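Projannalysin (Methanocaldococcus jannaschii, PDB 4JIX) is the zymogen of jannalysin, a small soluble zinc metallopeptidase of the minigluzincin type that probably hydrolyses peptide bonds once activated. Local coordinates at residues Ile12-Val16 against Ile29-Ile33; Ala41-Phe45 against Glu72-Phe76; His66-Leu70 against Leu91-Phe95. The protein carries 1 engineered substitution. All coordinates share one frame; numbering follows the deposited sequence.

Interaction 1: residues Ile12-Val16 against Ile29-Ile33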
loop_
_atom_site.group_PDB
_atom_site.type_symbol
_atom_site.label_atom_id
_atom_site.label_comp_id
_atom_site.label_asym_id
_atom_site.label_seq_id
_atom_site.Cartn_x
_atom_site.Cartn_y
_atom_site.Cartn_z
ATOM N N ILE A 12 -0.230 -19.723 1.589
ATOM C CA ILE A 12 -1.012 -18.781 0.792
ATOM C C ILE A 12 -2.289 -19.449 0.235
ATOM O O ILE A 12 -3.349 -18.834 0.299
ATOM C CB ILE A 12 -0.145 -18.113 -0.319
ATOM C CG1 ILE A 12 -0.870 -16.930 -0.985
ATOM C CG2 ILE A 12 0.447 -19.115 -1.327
ATOM C CD1 ILE A 12 -1.025 -15.679 -0.026
ATOM N N LYS A 13 -2.202 -20.717 -0.215
ATOM C CA LYS A 13 -3.342 -21.474 -0.748
ATOM C C LYS A 13 -4.427 -21.662 0.324
ATOM O O LYS A 13 -5.610 -21.571 0.004
ATOM C CB LYS A 13 -2.899 -22.837 -1.322
ATOM C CG LYS A 13 -1.676 -22.796 -2.259
ATOM C CD LYS A 13 -1.878 -21.993 -3.560
ATOM C CE LYS A 13 -0.560 -21.555 -4.157
ATOM N NZ LYS A 13 -0.705 -21.103 -5.565
ATOM N N ASP A 14 -4.025 -21.864 1.598
ATOM C CA ASP A 14 -4.957 -22.012 2.722
ATOM C C ASP A 14 -5.687 -20.699 3.011
ATOM O O ASP A 14 -6.880 -20.738 3.329
ATOM C CB ASP A 14 -4.235 -22.508 3.987
ATOM C CG ASP A 14 -3.646 -23.907 3.893
ATOM O OD1 ASP A 14 -2.749 -24.228 4.710
ATOM O OD2 ASP A 14 -4.113 -24.698 3.040
ATOM N N ILE A 15 -4.984 -19.540 2.907
ATOM C CA ILE A 15 -5.598 -18.230 3.115
ATOM C C ILE A 15 -6.683 -18.021 2.035
ATOM O O ILE A 15 -7.809 -17.619 2.356
ATOM C CB ILE A 15 -4.557 -17.062 3.124
ATOM C CG1 ILE A 15 -3.471 -17.264 4.229
ATOM C CG2 ILE A 15 -5.266 -15.705 3.273
ATOM C CD1 ILE A 15 -2.228 -16.283 4.142
ATOM N N VAL A 16 -6.339 -18.303 0.761
ATOM C CA VAL A 16 -7.258 -18.173 -0.380
ATOM C C VAL A 16 -8.493 -19.073 -0.175
ATOM O O VAL A 16 -9.615 -18.574 -0.273
ATOM C CB VAL A 16 -6.567 -18.451 -1.748
ATOM C CG1 VAL A 16 -7.576 -18.390 -2.899
ATOM C CG2 VAL A 16 -5.429 -17.461 -1.999
ATOM N N ILE A 29 -10.764 -21.132 -9.388
ATOM C CA ILE A 29 -9.884 -20.006 -9.722
ATOM C C ILE A 29 -8.446 -20.508 -9.882
ATOM O O ILE A 29 -8.090 -21.589 -9.395
ATOM C CB ILE A 29 -9.948 -18.811 -8.721
ATOM C CG1 ILE A 29 -9.487 -19.202 -7.295
ATOM C CG2 ILE A 29 -11.310 -18.128 -8.723
ATOM C CD1 ILE A 29 -8.938 -17.997 -6.439
ATOM N N ASN A 30 -7.637 -19.721 -10.577
ATOM C CA ASN A 30 -6.212 -19.962 -10.721
ATOM C C ASN A 30 -5.507 -19.000 -9.789
ATOM O O ASN A 30 -5.972 -17.873 -9.622
ATOM C CB ASN A 30 -5.764 -19.767 -12.178
ATOM C CG ASN A 30 -6.455 -20.715 -13.117
ATOM O OD1 ASN A 30 -6.301 -21.935 -13.023
ATOM N ND2 ASN A 30 -7.275 -20.173 -14.009
ATOM N N ILE A 31 -4.421 -19.439 -9.154
ATOM C CA ILE A 31 -3.628 -18.584 -8.267
ATOM C C ILE A 31 -2.239 -18.447 -8.878
ATOM O O ILE A 31 -1.572 -19.457 -9.110
ATOM C CB ILE A 31 -3.564 -19.107 -6.804
ATOM C CG1 ILE A 31 -4.967 -19.394 -6.232
ATOM C CG2 ILE A 31 -2.771 -18.131 -5.908
ATOM C CD1 ILE A 31 -4.968 -20.356 -5.066
ATOM N N GLU A 32 -1.817 -17.206 -9.160
ATOM C CA GLU A 32 -0.498 -16.922 -9.725
ATOM C C GLU A 32 0.286 -16.025 -8.776
ATOM O O GLU A 32 -0.120 -14.890 -8.532
ATOM C CB GLU A 32 -0.610 -16.251 -11.107
ATOM C CG GLU A 32 -0.859 -17.188 -12.267
ATOM C CD GLU A 32 -0.754 -16.536 -13.636
ATOM O OE1 GLU A 32 -0.366 -15.348 -13.717
ATOM O OE2 GLU A 32 -1.056 -17.227 -14.634
ATOM N N ILE A 33 1.379 -16.544 -8.217
ATOM C CA ILE A 33 2.255 -15.794 -7.324
ATOM C C ILE A 33 3.515 -15.508 -8.136
ATOM O O ILE A 33 4.305 -16.414 -8.409
ATOM C CB ILE A 33 2.507 -16.522 -5.972
ATOM C CG1 ILE A 33 1.177 -16.736 -5.215
ATOM C CG2 ILE A 33 3.495 -15.743 -5.093
ATOM C CD1 ILE A 33 0.940 -18.096 -4.837
#

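Interaction 2: residues Ala41-Phe45 against Glu72-Phe76. With ZN (zinc ion), chain C; SO4 (sulfate ion), chain E.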
loop_
_atom_site.group_PDB
_atom_site.type_symbol
_atom_site.label_atom_id
_atom_site.label_comp_id
_atom_site.label_asym_id
_atom_site.label_seq_id
_atom_site.Cartn_x
_atom_site.Cartn_y
_atom_site.Cartn_z
ATOM N N ALA A 41 -1.710 -6.957 -6.110
ATOM C CA ALA A 41 -2.737 -7.967 -6.365
ATOM C C ALA A 41 -3.706 -7.529 -7.454
ATOM O O ALA A 41 -3.977 -6.343 -7.629
ATOM C CB ALA A 41 -3.507 -8.296 -5.091
ATOM N N SER A 42 -4.242 -8.509 -8.183
ATOM C CA SER A 42 -5.233 -8.267 -9.229
ATOM C C SER A 42 -6.072 -9.527 -9.421
ATOM O O SER A 42 -5.732 -10.598 -8.924
ATOM C CB SER A 42 -4.574 -7.850 -10.547
ATOM O OG SER A 42 -3.730 -8.881 -11.022
ATOM N N PHE A 43 -7.170 -9.380 -10.128
ATOM C CA PHE A 43 -8.050 -10.489 -10.442
ATOM C C PHE A 43 -8.509 -10.321 -11.864
ATOM O O PHE A 43 -9.024 -9.258 -12.223
ATOM C CB PHE A 43 -9.247 -10.576 -9.478
ATOM C CG PHE A 43 -10.067 -11.813 -9.741
ATOM C CD1 PHE A 43 -9.689 -13.042 -9.211
ATOM C CD2 PHE A 43 -11.167 -11.771 -10.595
ATOM C CE1 PHE A 43 -10.412 -14.200 -9.505
ATOM C CE2 PHE A 43 -11.881 -12.934 -10.897
ATOM C CZ PHE A 43 -11.497 -14.139 -10.353
ATOM N N SER A 44 -8.356 -11.377 -12.670
ATOM C CA SER A 44 -8.807 -11.334 -14.043
ATOM C C SER A 44 -10.090 -12.138 -14.186
ATOM O O SER A 44 -10.069 -13.337 -13.947
ATOM C CB SER A 44 -7.724 -11.858 -14.985
ATOM O OG SER A 44 -8.278 -12.170 -16.256
ATOM N N PHE A 45 -11.204 -11.497 -14.573
ATOM C CA PHE A 45 -12.477 -12.200 -14.815
ATOM C C PHE A 45 -12.389 -13.085 -16.061
ATOM O O PHE A 45 -13.068 -14.108 -16.131
ATOM C CB PHE A 45 -13.640 -11.206 -14.994
ATOM C CG PHE A 45 -14.188 -10.666 -13.699
ATOM C CD1 PHE A 45 -13.650 -9.520 -13.119
ATOM C CD2 PHE A 45 -15.243 -11.305 -13.050
ATOM C CE1 PHE A 45 -14.149 -9.030 -11.903
ATOM C CE2 PHE A 45 -15.754 -10.804 -11.846
ATOM C CZ PHE A 45 -15.216 -9.665 -11.286
ATOM N N GLU A 72 -9.993 -8.749 -3.663
ATOM C CA GLU A 72 -10.122 -9.292 -5.028
ATOM C C GLU A 72 -11.288 -10.260 -5.182
ATOM O O GLU A 72 -11.928 -10.300 -6.237
ATOM C CB GLU A 72 -8.846 -10.042 -5.442
ATOM C CG GLU A 72 -7.556 -9.281 -5.205
ATOM C CD GLU A 72 -7.459 -7.959 -5.926
ATOM O OE1 GLU A 72 -8.205 -7.745 -6.906
ATOM O OE2 GLU A 72 -6.664 -7.111 -5.470
ATOM N N LEU A 73 -11.496 -11.100 -4.159
ATOM C CA LEU A 73 -12.500 -12.139 -4.238
ATOM C C LEU A 73 -13.906 -11.592 -4.010
ATOM O O LEU A 73 -14.842 -12.175 -4.549
ATOM C CB LEU A 73 -12.153 -13.333 -3.330
ATOM C CG LEU A 73 -10.883 -14.127 -3.767
ATOM C CD1 LEU A 73 -10.651 -15.336 -2.886
ATOM C CD2 LEU A 73 -10.958 -14.581 -5.256
ATOM N N ILE A 74 -14.058 -10.441 -3.322
ATOM C CA ILE A 74 -15.371 -9.787 -3.208
ATOM C C ILE A 74 -15.795 -9.355 -4.629
ATOM O O ILE A 74 -16.921 -9.650 -5.028
ATOM C CB ILE A 74 -15.403 -8.613 -2.184
ATOM C CG1 ILE A 74 -15.325 -9.165 -0.737
ATOM C CG2 ILE A 74 -16.691 -7.746 -2.363
ATOM C CD1 ILE A 74 -15.008 -8.093 0.301
ATOM N N HIS A 75 -14.864 -8.750 -5.415
ATOM C CA HIS A 75 -15.125 -8.366 -6.808
ATOM C C HIS A 75 -15.628 -9.580 -7.604
ATOM O O HIS A 75 -16.608 -9.474 -8.334
ATOM C CB HIS A 75 -13.855 -7.814 -7.492
ATOM C CG HIS A 75 -13.492 -6.418 -7.110
ATOM N ND1 HIS A 75 -14.345 -5.358 -7.353
ATOM C CD2 HIS A 75 -12.355 -5.948 -6.551
ATOM C CE1 HIS A 75 -13.705 -4.280 -6.936
ATOM N NE2 HIS A 75 -12.507 -4.585 -6.445
ATOM N N PHE A 76 -14.944 -10.725 -7.459
ATOM C CA PHE A 76 -15.314 -11.938 -8.166
ATOM C C PHE A 76 -16.707 -12.402 -7.733
ATOM O O PHE A 76 -17.522 -12.744 -8.594
ATOM C CB PHE A 76 -14.266 -13.050 -7.957
ATOM C CG PHE A 76 -14.548 -14.337 -8.709
ATOM C CD1 PHE A 76 -14.363 -15.575 -8.097
ATOM C CD2 PHE A 76 -14.954 -14.313 -10.047
ATOM C CE1 PHE A 76 -14.591 -16.763 -8.800
ATOM C CE2 PHE A 76 -15.177 -15.501 -10.750
ATOM C CZ PHE A 76 -15.007 -16.718 -10.118
HETATM ZN ZN ZN C . -10.956 -3.141 -6.228
HETATM S S SO4 E . -5.316 -12.427 -18.232
HETATM O O1 SO4 E . -5.308 -13.463 -17.198
HETATM O O2 SO4 E . -6.689 -12.003 -18.499
HETATM O O3 SO4 E . -4.541 -11.280 -17.770
HETATM O O4 SO4 E . -4.711 -12.949 -19.458
HETATM O O HOH W 1 -9.352 -1.668 -6.080
#

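Interaction 3: residues His66-Leu70 against Leu91-Phe95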
loop_
_atom_site.group_PDB
_atom_site.type_symbol
_atom_site.label_atom_id
_atom_site.label_comp_id
_atom_site.label_asym_id
_atom_site.label_seq_id
_atom_site.Cartn_x
_atom_site.Cartn_y
_atom_site.Cartn_z
ATOM N N HIS A 66 -4.748 -11.629 3.954
ATOM C CA HIS A 66 -6.174 -11.957 4.019
ATOM C C HIS A 66 -7.023 -10.798 3.462
ATOM O O HIS A 66 -7.935 -11.033 2.675
ATOM C CB HIS A 66 -6.587 -12.274 5.475
ATOM C CG HIS A 66 -8.066 -12.436 5.660
ATOM N ND1 HIS A 66 -8.877 -11.356 5.974
ATOM C CD2 HIS A 66 -8.837 -13.543 5.553
ATOM C CE1 HIS A 66 -10.105 -11.843 6.064
ATOM N NE2 HIS A 66 -10.132 -13.150 5.808
ATOM N N TYR A 67 -6.728 -9.565 3.894
ATOM C CA TYR A 67 -7.458 -8.364 3.476
ATOM C C TYR A 67 -7.347 -8.128 1.961
ATOM O O TYR A 67 -8.344 -7.768 1.325
ATOM C CB TYR A 67 -6.937 -7.117 4.227
ATOM C CG TYR A 67 -7.773 -5.879 3.953
ATOM C CD1 TYR A 67 -8.908 -5.596 4.714
ATOM C CD2 TYR A 67 -7.458 -5.016 2.901
ATOM C CE1 TYR A 67 -9.705 -4.484 4.441
ATOM C CE2 TYR A 67 -8.247 -3.897 2.622
ATOM C CZ TYR A 67 -9.364 -3.632 3.402
ATOM O OH TYR A 67 -10.156 -2.542 3.131
ATOM N N ILE A 68 -6.127 -8.290 1.412
ATOM C CA ILE A 68 -5.800 -8.086 -0.004
ATOM C C ILE A 68 -6.575 -9.111 -0.859
ATOM O O ILE A 68 -7.205 -8.729 -1.843
ATOM C CB ILE A 68 -4.254 -8.197 -0.204
ATOM C CG1 ILE A 68 -3.511 -6.948 0.347
ATOM C CG2 ILE A 68 -3.873 -8.455 -1.666
ATOM C CD1 ILE A 68 -1.945 -7.216 0.597
ATOM N N ILE A 69 -6.503 -10.401 -0.483
ATOM C CA ILE A 69 -7.179 -11.491 -1.195
ATOM C C ILE A 69 -8.695 -11.300 -1.086
ATOM O O ILE A 69 -9.392 -11.490 -2.083
ATOM C CB ILE A 69 -6.718 -12.884 -0.681
ATOM C CG1 ILE A 69 -5.219 -13.122 -0.989
ATOM C CG2 ILE A 69 -7.580 -14.019 -1.284
ATOM C CD1 ILE A 69 -4.542 -14.217 -0.098
ATOM N N LEU A 70 -9.202 -10.944 0.123
ATOM C CA LEU A 70 -10.624 -10.670 0.361
ATOM C C LEU A 70 -11.119 -9.587 -0.597
ATOM O O LEU A 70 -12.192 -9.741 -1.172
ATOM C CB LEU A 70 -10.873 -10.231 1.816
ATOM C CG LEU A 70 -12.327 -9.911 2.226
ATOM C CD1 LEU A 70 -13.243 -11.166 2.202
ATOM C CD2 LEU A 70 -12.375 -9.246 3.607
ATOM N N LEU A 91 -17.927 -6.578 2.212
ATOM C CA LEU A 91 -16.786 -6.195 3.032
ATOM C C LEU A 91 -17.185 -5.959 4.499
ATOM O O LEU A 91 -16.431 -6.347 5.391
ATOM C CB LEU A 91 -16.128 -4.931 2.446
ATOM C CG LEU A 91 -14.875 -4.382 3.138
ATOM C CD1 LEU A 91 -13.770 -5.446 3.232
ATOM C CD2 LEU A 91 -14.360 -3.151 2.394
ATOM N N ARG A 92 -18.374 -5.377 4.739
ATOM C CA ARG A 92 -18.859 -5.069 6.089
ATOM C C ARG A 92 -19.145 -6.307 6.942
ATOM O O ARG A 92 -19.231 -6.173 8.168
ATOM C CB ARG A 92 -20.096 -4.148 6.062
ATOM C CG ARG A 92 -19.758 -2.686 5.736
ATOM C CD ARG A 92 -18.682 -2.066 6.630
ATOM N NE ARG A 92 -18.152 -0.857 6.010
ATOM C CZ ARG A 92 -16.965 -0.755 5.425
ATOM N NH1 ARG A 92 -16.117 -1.774 5.442
ATOM N NH2 ARG A 92 -16.595 0.384 4.862
ATOM N N ASN A 93 -19.249 -7.501 6.324
ATOM C CA ASN A 93 -19.430 -8.761 7.050
ATOM C C ASN A 93 -18.093 -9.191 7.670
ATOM O O ASN A 93 -18.062 -10.107 8.481
ATOM C CB ASN A 93 -19.972 -9.862 6.117
ATOM C CG ASN A 93 -21.393 -9.653 5.651
ATOM O OD1 ASN A 93 -22.261 -9.166 6.384
ATOM N ND2 ASN A 93 -21.676 -10.067 4.432
ATOM N N TYR A 94 -16.996 -8.527 7.272
ATOM C CA TYR A 94 -15.647 -8.832 7.731
ATOM C C TYR A 94 -15.056 -7.710 8.560
ATOM O O TYR A 94 -14.463 -7.988 9.596
ATOM C CB TYR A 94 -14.724 -9.111 6.524
ATOM C CG TYR A 94 -15.142 -10.340 5.751
ATOM C CD1 TYR A 94 -14.625 -11.595 6.065
ATOM C CD2 TYR A 94 -16.115 -10.264 4.757
ATOM C CE1 TYR A 94 -15.042 -12.740 5.386
ATOM C CE2 TYR A 94 -16.558 -11.406 4.089
ATOM C CZ TYR A 94 -16.012 -12.640 4.401
ATOM O OH TYR A 94 -16.434 -13.759 3.725
ATOM N N PHE A 95 -15.154 -6.456 8.071
ATOM C CA PHE A 95 -14.544 -5.302 8.721
ATOM C C PHE A 95 -15.373 -4.038 8.611
ATOM O O PHE A 95 -15.922 -3.741 7.550
ATOM C CB PHE A 95 -13.160 -5.006 8.088
ATOM C CG PHE A 95 -12.186 -6.157 8.062
ATOM C CD1 PHE A 95 -11.543 -6.574 9.228
ATOM C CD2 PHE A 95 -11.902 -6.820 6.872
ATOM C CE1 PHE A 95 -10.664 -7.663 9.208
ATOM C CE2 PHE A 95 -11.022 -7.908 6.851
ATOM C CZ PHE A 95 -10.411 -8.325 8.019
#

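Interaction 1: residues Ile12-Val16 against Ile29-Ile33
Val16 and Ile12 press their methyl groups against Ile29, Ile31 and Ile33 where helix 12-22 lies across strand 30-34, the outermost strand at one side of the mixed sheet in this minigluzincin fold. The short helix and strand segments run at 138° to each other with their axes 10.8 Å apart, and the contact between them is made by side chains. Alternation along the strand picks the partners: the CB atoms of Ile31 and Ile33 point toward the helix, while Glu32 turns away and forms a salt bridge with Arg51. Val16 sends CG1 to the strand, placed anti to its own N (chi1 176°), and this methyl sits tip to tip with two isoleucine ends, 3.8 Å from Ile29 CD1 and 3.9 Å from Ile31 CD1. Ile29 gets there with CG1 held between its backbone N and carbonyl carbon (chi1 63°). One turn earlier on the helix, Ile12 and Ile33 slide past each other in opposite directions, and Ile12 CG2 comes to 3.7 Å from Ile33 CD1. Ile12 also touches Leu52, and Val16 touches Leu50, both on the central strand 49-53, and Ile12 meets Ile69 of helix 62-78, so the helix reaches past the outer strand. Lys13 closes the margin of the patch. Its aliphatic chain runs along Ile31, with Lys13 CD 3.8 Å from Ile31 CD1. Across this contact the nearest atoms to the ammonium end are methyl carbons: Lys13 NZ rests 3.6 Å from Ile31 CG2 and 3.5 Å from Ile33 CD1.

Interaction 2: residues Ala41-Phe45 against Glu72-Phe76
Phe43 and Phe76 form the aromatic part of this contact, in which strand 41-44 runs nearly parallel to helix 62-78, the segment axes 18° apart in direction. Phe43 extends from the strand with CG anti to its backbone N (chi1 -174°), which carries CZ over one face of the Phe76 ring, 3.5 Å from Phe76 CG. The two rings meet obliquely, planes at 36°, and Phe76 CB in turn lies over the Phe43 ring in a CH-pi contact, 4.1 Å from its centroid. Phe45 adds a third ring: its CE2 meets the edge of the Phe76 ring, while His75 O lies in the plane of the Phe45 ring at its edge, 3.3 Å from Phe45 CZ. On the apolar side, Leu73 CD2 touches Phe43 CE1 at 4.3 Å.

Polar groups meet the strand through Glu72. Bent at chi2, its chain folds the carboxylate alongside the backbone of Ala41 to Phe43, with Glu72 OE2 3.4 Å from Ala41 CB and OE1 3.8 Å from Phe43 N, packing distances rather than bonds. Away from the helix, Ser44 OG donates a hydrogen bond to a sulfate ion, probably from the crystallisation liquor.

Metal coordination comes from His75, whose NE2 binds the zinc ion at 2.1 Å; a hydrogen bond between its ND1 and Ser80 O fixes how the imidazole is turned. His71 and His83 complete the histidine set. By analogy with other HExxH peptidases Glu72 would be the general base, and a strand beside the helix of His71, Glu72 and His75 is consistent with the zincin active site.

Interaction 3: residues His66-Leu70 against Leu91-Phe95
Leu70 and Tyr94 lead this contact, in which helix 62-78, the zinc-binding helix of the metallopeptidase fold, is met on one side by the turn between helices 85-91 and 97-111. The CH-pi interaction comes first: Leu70 CD1 stands over the centre of the Tyr94 ring, 3.7 Å from its centroid and 7° off the ring normal. With Leu70 CG anti to its N, the side chain reaches out from the helix so that both methyls meet the turn, CD2 lying 3.7 Å from Tyr94 CG. The hydroxyl of Tyr94 is hydrogen-bonded to Ser22 OG. Putting an alanine at Tyr94 would probably leave Leu70 CD1 without the ring face it packs on and Ser22 without its phenolic partner.

Purely apolar packing adds Leu91, whose CD1 is 4.1 Å from Leu70 CD2. Among the aromatic contacts, the CD2-CE2-CZ side of the Phe95 ring meets three helix residues: Leu70 CD2 is 3.8 Å from Phe95 CE2, the Tyr67 ring meets it obliquely, planes at 49°, and His66 ND1 lies in the plane of the Phe95 ring at its edge. Tyr67 OH is held beyond the contact by Glu104 OE2 of helix 97-111.

Hydrogen bonds within 91-95 give the turn its shape. Leu91 O accepts from both Tyr94 N and Phe95 N, and Arg92 NH1 reaches Phe95 O at 2.9 Å, tilted 30° from the carbonyl plane.

From the N terminus, interaction 1 comes first: residues 12-16 meet 29-33 and close a short loop that includes the rest of helix 12-22. Strand 41-44 then opens interaction 2, whose loop runs through strand 49-53 and helix 54-59 to helix 62-78. Before it closes at 72-76, residues 66-70 of the same helix open interaction 3, which ends at 91-95, so interactions 2 and 3 cross. Helix 62-78 thus joins the sheet to the turn following helix 85-91. Interaction 1 joins this body through Ile29 CG2, 3.6 Å from Phe76 CE1, and Ile15 CG2, 3.8 Å from Ile69 CD1.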